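Transcriptional protein SWT1 (Saccharomyces cerevisiae, PDB 4PQZ) is an RNA endonuclease involved in transcription, probably as an activator, that interacts with the TREX complex and RNA polymerase II and carries a HEPN-like C-terminal domain. Local coordinates at residues Q40-Q45 / T127-W132; V135-F140 / Q149-Q154. One frame throughout, in Å; residues are numbered along the deposited sequence.

Contact 1: Q40-Q45 / T127-W132; sequences QNVFEQ and TFEQFW
F128 projects at helix 35-62 and meets the ring of F43, the far end of F128 (CZ) coming against the edge of F43 at CD1, next to CG. CZ of F128 lies 3.6 Å from CD1 of F43, close to the plane of the F43 ring. The ring centroids are 5.7 Å apart and the planes are inclined at 55°, an oblique arrangement that is neither a stack nor a T-shape, although the two side chains as a whole run at about a right angle. A chi1 of -179°, with CG opposite the backbone N, carries the F128 ring toward helix 35-62, where CE2 comes within 4.0 Å of CA of F43. One face of F128 is taken up within its own helix by W132, whose CD1 lies 3.6 Å above the ring centre. The indole is held in turn by a hydrogen bond from its NE1 to the carbonyl of L115. Next to the ring pair, V42 points its CB at the other helix and its CG1 touches CG of E129 at 4.3 Å; this is contact with the aliphatic part of the glutamate, whose carboxylate leads away and accepts a straight bond from NE2 of Q130 (166°) on the syn lone pair of OE2. I79 of helix 79-88 touches F43, F128 and W132 alike, and P119 also lies against F128. The contact is thus a sparse, almost wholly apolar helix-helix packing, part of the buried core between helices 35-62 and 122-139 of the all-helical HEPN-like C-terminal domain.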
loop_
_atom_site.group_PDB
_atom_site.type_symbol
_atom_site.label_atom_id
_atom_site.label_comp_id
_atom_site.label_asym_id
_atom_site.label_seq_id
_atom_site.Cartn_x
_atom_site.Cartn_y
_atom_site.Cartn_z
ATOM N N GLN A 40 -3.511 -13.850 5.049
ATOM C CA GLN A 40 -3.851 -12.731 5.921
ATOM C C GLN A 40 -2.602 -12.001 6.423
ATOM O O GLN A 40 -2.618 -10.781 6.588
ATOM C CB GLN A 40 -4.718 -13.193 7.091
ATOM C CG GLN A 40 -5.315 -12.045 7.870
ATOM C CD GLN A 40 -6.211 -12.498 8.987
ATOM O OE1 GLN A 40 -6.573 -13.671 9.065
ATOM N NE2 GLN A 40 -6.580 -11.572 9.866
ATOM N N ASN A 41 -1.525 -12.751 6.644
ATOM C CA ASN A 41 -0.255 -12.193 7.115
ATOM C C ASN A 41 0.329 -11.113 6.192
ATOM O O ASN A 41 0.732 -10.043 6.651
ATOM C CB ASN A 41 0.761 -13.320 7.323
ATOM C CG ASN A 41 1.894 -12.928 8.241
ATOM O OD1 ASN A 41 1.884 -11.849 8.831
ATOM N ND2 ASN A 41 2.876 -13.812 8.380
ATOM N N VAL A 42 0.382 -11.399 4.894
ATOM C CA VAL A 42 0.797 -10.408 3.900
ATOM C C VAL A 42 -0.246 -9.301 3.762
ATOM O O VAL A 42 0.076 -8.119 3.858
ATOM C CB VAL A 42 1.011 -11.061 2.521
ATOM C CG1 VAL A 42 1.292 -10.003 1.448
ATOM C CG2 VAL A 42 2.123 -12.117 2.597
ATOM N N PHE A 43 -1.494 -9.705 3.538
ATOM C CA PHE A 43 -2.622 -8.783 3.367
ATOM C C PHE A 43 -2.709 -7.754 4.496
ATOM O O PHE A 43 -2.761 -6.550 4.236
ATOM C CB PHE A 43 -3.938 -9.569 3.232
ATOM C CG PHE A 43 -5.176 -8.704 3.153
ATOM C CD1 PHE A 43 -5.391 -7.873 2.070
ATOM C CD2 PHE A 43 -6.134 -8.750 4.155
ATOM C CE1 PHE A 43 -6.530 -7.078 1.999
ATOM C CE2 PHE A 43 -7.279 -7.960 4.095
ATOM C CZ PHE A 43 -7.477 -7.126 3.016
ATOM N N GLU A 44 -2.693 -8.222 5.743
ATOM C CA GLU A 44 -2.823 -7.320 6.883
ATOM C C GLU A 44 -1.577 -6.463 7.114
ATOM O O GLU A 44 -1.674 -5.353 7.639
ATOM C CB GLU A 44 -3.213 -8.079 8.158
ATOM C CG GLU A 44 -4.617 -8.693 8.114
ATOM C CD GLU A 44 -5.751 -7.667 8.174
ATOM O OE1 GLU A 44 -5.575 -6.617 8.828
ATOM O OE2 GLU A 44 -6.821 -7.914 7.568
ATOM N N GLN A 45 -0.411 -6.965 6.715
ATOM C CA GLN A 45 0.811 -6.168 6.827
ATOM C C GLN A 45 0.932 -5.139 5.703
ATOM O O GLN A 45 1.291 -3.986 5.950
ATOM C CB GLN A 45 2.055 -7.050 6.889
ATOM C CG GLN A 45 2.322 -7.659 8.268
ATOM C CD GLN A 45 3.437 -8.688 8.237
ATOM O OE1 GLN A 45 4.209 -8.759 7.278
ATOM N NE2 GLN A 45 3.522 -9.499 9.283
ATOM N N THR A 127 -0.121 -11.519 -7.386
ATOM C CA THR A 127 -0.610 -10.305 -8.046
ATOM C C THR A 127 -0.776 -9.165 -7.039
ATOM O O THR A 127 -0.380 -8.033 -7.303
ATOM C CB THR A 127 -1.943 -10.561 -8.791
ATOM O OG1 THR A 127 -1.701 -11.439 -9.897
ATOM C CG2 THR A 127 -2.541 -9.256 -9.319
ATOM N N PHE A 128 -1.334 -9.498 -5.878
ATOM C CA PHE A 128 -1.539 -8.549 -4.797
ATOM C C PHE A 128 -0.208 -8.006 -4.301
ATOM O O PHE A 128 0.026 -6.794 -4.323
ATOM C CB PHE A 128 -2.309 -9.212 -3.638
ATOM C CG PHE A 128 -2.591 -8.284 -2.484
ATOM C CD1 PHE A 128 -3.691 -7.435 -2.514
ATOM C CD2 PHE A 128 -1.748 -8.249 -1.371
ATOM C CE1 PHE A 128 -3.953 -6.562 -1.446
ATOM C CE2 PHE A 128 -1.997 -7.386 -0.313
ATOM C CZ PHE A 128 -3.106 -6.546 -0.349
ATOM N N GLU A 129 0.654 -8.914 -3.849
ATOM C CA GLU A 129 1.950 -8.548 -3.298
ATOM C C GLU A 129 2.828 -7.803 -4.296
ATOM O O GLU A 129 3.447 -6.809 -3.925
ATOM C CB GLU A 129 2.679 -9.773 -2.737
ATOM C CG GLU A 129 3.927 -9.451 -1.912
ATOM C CD GLU A 129 5.168 -9.167 -2.766
ATOM O OE1 GLU A 129 6.074 -8.455 -2.278
ATOM O OE2 GLU A 129 5.239 -9.654 -3.919
ATOM N N GLN A 130 2.892 -8.266 -5.547
ATOM C CA GLN A 130 3.709 -7.570 -6.552
ATOM C C GLN A 130 3.249 -6.137 -6.822
ATOM O O GLN A 130 4.070 -5.248 -7.028
ATOM C CB GLN A 130 3.807 -8.342 -7.881
ATOM C CG GLN A 130 4.689 -9.625 -7.816
ATOM C CD GLN A 130 6.187 -9.351 -7.668
ATOM O OE1 GLN A 130 6.890 -9.143 -8.661
ATOM N NE2 GLN A 130 6.689 -9.383 -6.427
ATOM N N PHE A 131 1.942 -5.904 -6.840
ATOM C CA PHE A 131 1.449 -4.566 -7.174
ATOM C C PHE A 131 1.841 -3.608 -6.057
ATOM O O PHE A 131 2.405 -2.528 -6.299
ATOM C CB PHE A 131 -0.069 -4.571 -7.375
ATOM C CG PHE A 131 -0.673 -3.198 -7.500
ATOM C CD1 PHE A 131 -0.668 -2.530 -8.719
ATOM C CD2 PHE A 131 -1.257 -2.578 -6.401
ATOM C CE1 PHE A 131 -1.220 -1.270 -8.835
ATOM C CE2 PHE A 131 -1.819 -1.318 -6.509
ATOM C CZ PHE A 131 -1.794 -0.666 -7.723
ATOM N N TRP A 132 1.568 -4.044 -4.832
ATOM C CA TRP A 132 1.753 -3.206 -3.651
ATOM C C TRP A 132 3.211 -2.992 -3.251
ATOM O O TRP A 132 3.538 -1.980 -2.648
ATOM C CB TRP A 132 0.932 -3.753 -2.483
ATOM C CG TRP A 132 -0.510 -3.432 -2.666
ATOM C CD1 TRP A 132 -1.535 -4.310 -2.906
ATOM C CD2 TRP A 132 -1.086 -2.126 -2.688
ATOM N NE1 TRP A 132 -2.723 -3.623 -3.049
ATOM C CE2 TRP A 132 -2.471 -2.283 -2.918
ATOM C CE3 TRP A 132 -0.565 -0.838 -2.526
ATOM C CZ2 TRP A 132 -3.339 -1.194 -2.982
ATOM C CZ3 TRP A 132 -1.432 0.239 -2.591
ATOM C CH2 TRP A 132 -2.804 0.054 -2.819
#

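Contact 2: V135-F140 / Q149-Q154; sequences VLHFLF and QSLEKQ
L151 pushes its CD2 methyl into a setting made by L136, H137 and F140, and accounts for most of the apolar contact here. The methyl sits over one face of the F140 ring, 4.0 Å from the centroid and 20° off the normal, a CH-pi contact displaced toward the rim. The same CD2 is 3.7 Å from CD2 of H137 and 3.9 Å from CB of L136. CD1, the other branch, lies against CZ of F140 and CB of L136. With CG opposite the backbone N, L151 extends straight from its helix into this group. Beside it runs the polar link: NE2 of H137 donates to OE2 of E152 at 2.8 Å. The bond is bent, 143° at the hydrogen, and OE2 is tilted out of the imidazole plane, but it is approached nearly along its C-O axis. A bend at chi2 curls the glutamate back so that its carboxylate reaches the histidine, with ring and carboxylate planes not far from parallel. Farther out, T49 of helix 35-62 touches both L136 and L151, A53 lies against F140, and the F143 ring meets that of F140. I155 touches H137, and W158 touches L136, both from helix 145-163. The helical pieces 135-139 and 149-154 run almost antiparallel (170°), their axes 10.9 Å apart at closest approach, as expected of a helical hairpin: a short connection joins helix 122-139 to helix 145-163 within the HEPN-like helical domain.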
loop_
_atom_site.group_PDB
_atom_site.type_symbol
_atom_site.label_atom_id
_atom_site.label_comp_id
_atom_site.label_asym_id
_atom_site.label_seq_id
_atom_site.Cartn_x
_atom_site.Cartn_y
_atom_site.Cartn_z
ATOM N N VAL A 135 4.212 -0.213 -5.616
ATOM C CA VAL A 135 3.525 0.998 -5.137
ATOM C C VAL A 135 4.085 1.553 -3.812
ATOM O O VAL A 135 4.319 2.763 -3.685
ATOM C CB VAL A 135 2.001 0.758 -5.002
ATOM C CG1 VAL A 135 1.323 1.862 -4.204
ATOM C CG2 VAL A 135 1.362 0.616 -6.379
ATOM N N LEU A 136 4.303 0.677 -2.831
ATOM C CA LEU A 136 4.908 1.095 -1.569
ATOM C C LEU A 136 6.266 1.766 -1.751
ATOM O O LEU A 136 6.612 2.686 -1.018
ATOM C CB LEU A 136 4.999 -0.065 -0.591
ATOM C CG LEU A 136 3.642 -0.460 -0.001
ATOM C CD1 LEU A 136 3.722 -1.776 0.782
ATOM C CD2 LEU A 136 3.043 0.671 0.829
ATOM N N HIS A 137 7.025 1.308 -2.733
ATOM C CA HIS A 137 8.263 1.968 -3.109
ATOM C C HIS A 137 8.082 3.453 -3.412
ATOM O O HIS A 137 8.782 4.288 -2.847
ATOM C CB HIS A 137 8.915 1.252 -4.297
ATOM C CG HIS A 137 9.665 0.016 -3.907
ATOM N ND1 HIS A 137 9.997 -0.978 -4.805
ATOM C CD2 HIS A 137 10.161 -0.384 -2.713
ATOM C CE1 HIS A 137 10.653 -1.933 -4.181
ATOM N NE2 HIS A 137 10.761 -1.601 -2.903
ATOM N N PHE A 138 7.148 3.777 -4.303
ATOM C CA PHE A 138 6.859 5.174 -4.644
ATOM C C PHE A 138 6.317 5.958 -3.449
ATOM O O PHE A 138 6.708 7.101 -3.229
ATOM C CB PHE A 138 5.903 5.259 -5.846
ATOM C CG PHE A 138 6.463 4.621 -7.102
ATOM C CD1 PHE A 138 7.562 5.180 -7.731
ATOM C CD2 PHE A 138 5.901 3.461 -7.630
ATOM C CE1 PHE A 138 8.110 4.590 -8.874
ATOM C CE2 PHE A 138 6.433 2.863 -8.767
ATOM C CZ PHE A 138 7.542 3.428 -9.395
ATOM N N LEU A 139 5.452 5.321 -2.665
ATOM C CA LEU A 139 4.884 5.945 -1.472
ATOM C C LEU A 139 5.918 6.159 -0.363
ATOM O O LEU A 139 5.683 6.957 0.545
ATOM C CB LEU A 139 3.691 5.149 -0.927
ATOM C CG LEU A 139 2.428 4.961 -1.778
ATOM C CD1 LEU A 139 1.464 4.034 -1.038
ATOM C CD2 LEU A 139 1.759 6.276 -2.107
ATOM N N PHE A 140 7.053 5.456 -0.438
ATOM C CA PHE A 140 8.150 5.645 0.533
ATOM C C PHE A 140 9.260 6.548 -0.013
ATOM O O PHE A 140 10.224 6.845 0.694
ATOM C CB PHE A 140 8.768 4.295 0.951
ATOM C CG PHE A 140 8.100 3.651 2.149
ATOM C CD1 PHE A 140 6.749 3.331 2.125
ATOM C CD2 PHE A 140 8.829 3.363 3.295
ATOM C CE1 PHE A 140 6.139 2.745 3.217
ATOM C CE2 PHE A 140 8.218 2.772 4.400
ATOM C CZ PHE A 140 6.869 2.457 4.351
ATOM N N GLN A 149 14.720 1.154 4.371
ATOM C CA GLN A 149 15.310 -0.143 4.742
ATOM C C GLN A 149 14.251 -1.043 5.393
ATOM O O GLN A 149 14.107 -2.223 5.052
ATOM C CB GLN A 149 16.497 0.039 5.715
ATOM C CG GLN A 149 17.712 0.789 5.141
ATOM C CD GLN A 149 18.898 0.836 6.109
ATOM O OE1 GLN A 149 19.152 -0.119 6.838
ATOM N NE2 GLN A 149 19.625 1.953 6.114
ATOM N N SER A 150 13.496 -0.460 6.321
ATOM C CA SER A 150 12.419 -1.158 7.007
ATOM C C SER A 150 11.377 -1.712 6.025
ATOM O O SER A 150 10.781 -2.764 6.268
ATOM C CB SER A 150 11.781 -0.216 8.037
ATOM O OG SER A 150 10.558 -0.720 8.533
ATOM N N LEU A 151 11.172 -1.019 4.905
ATOM C CA LEU A 151 10.231 -1.489 3.894
ATOM C C LEU A 151 10.796 -2.669 3.108
ATOM O O LEU A 151 10.084 -3.629 2.841
ATOM C CB LEU A 151 9.812 -0.357 2.942
ATOM C CG LEU A 151 8.811 -0.786 1.855
ATOM C CD1 LEU A 151 7.444 -1.066 2.471
ATOM C CD2 LEU A 151 8.719 0.213 0.690
ATOM N N GLU A 152 12.072 -2.583 2.735
ATOM C CA GLU A 152 12.797 -3.684 2.078
ATOM C C GLU A 152 12.773 -4.973 2.907
ATOM O O GLU A 152 12.505 -6.059 2.394
ATOM C CB GLU A 152 14.254 -3.282 1.792
ATOM C CG GLU A 152 14.429 -2.277 0.659
ATOM C CD GLU A 152 13.750 -2.728 -0.615
ATOM O OE1 GLU A 152 14.265 -3.659 -1.274
ATOM O OE2 GLU A 152 12.695 -2.160 -0.956
ATOM N N LYS A 153 13.053 -4.831 4.196
ATOM C CA LYS A 153 13.009 -5.947 5.122
ATOM C C LYS A 153 11.630 -6.605 5.154
ATOM O O LYS A 153 11.510 -7.825 5.212
ATOM C CB LYS A 153 13.415 -5.482 6.524
ATOM C CG LYS A 153 13.187 -6.510 7.610
ATOM C CD LYS A 153 13.318 -5.894 8.994
ATOM C CE LYS A 153 12.552 -6.711 10.036
ATOM N NZ LYS A 153 12.941 -8.154 10.065
ATOM N N GLN A 154 10.586 -5.792 5.109
ATOM C CA GLN A 154 9.225 -6.306 5.188
ATOM C C GLN A 154 8.804 -6.996 3.883
ATOM O O GLN A 154 8.123 -8.026 3.900
ATOM C CB GLN A 154 8.265 -5.177 5.544
ATOM C CG GLN A 154 7.231 -5.540 6.590
ATOM C CD GLN A 154 6.396 -4.345 6.990
ATOM O OE1 GLN A 154 6.831 -3.198 6.860
ATOM N NE2 GLN A 154 5.183 -4.604 7.472
#

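In the fold
Helix 122-139 serves both contacts, packing on helix 35-62 in contact 1 and, further along, on helix 145-163 in contact 2; their centres are about 13 Å apart. The pairings are in series along the chain, the first joining helices distant in sequence and the second neighbouring ones. They also touch directly: CB of Q45 lies 4.0 Å from NE2 of Q154, so helices 35-62 and 145-163 meet each other as well. W158 lies at the same junction, touching E129 and L136 and hydrogen-bonding through NE1 to OE1 of Q45. Together the contacts join these three long helices in one bundle within the C-terminal domain.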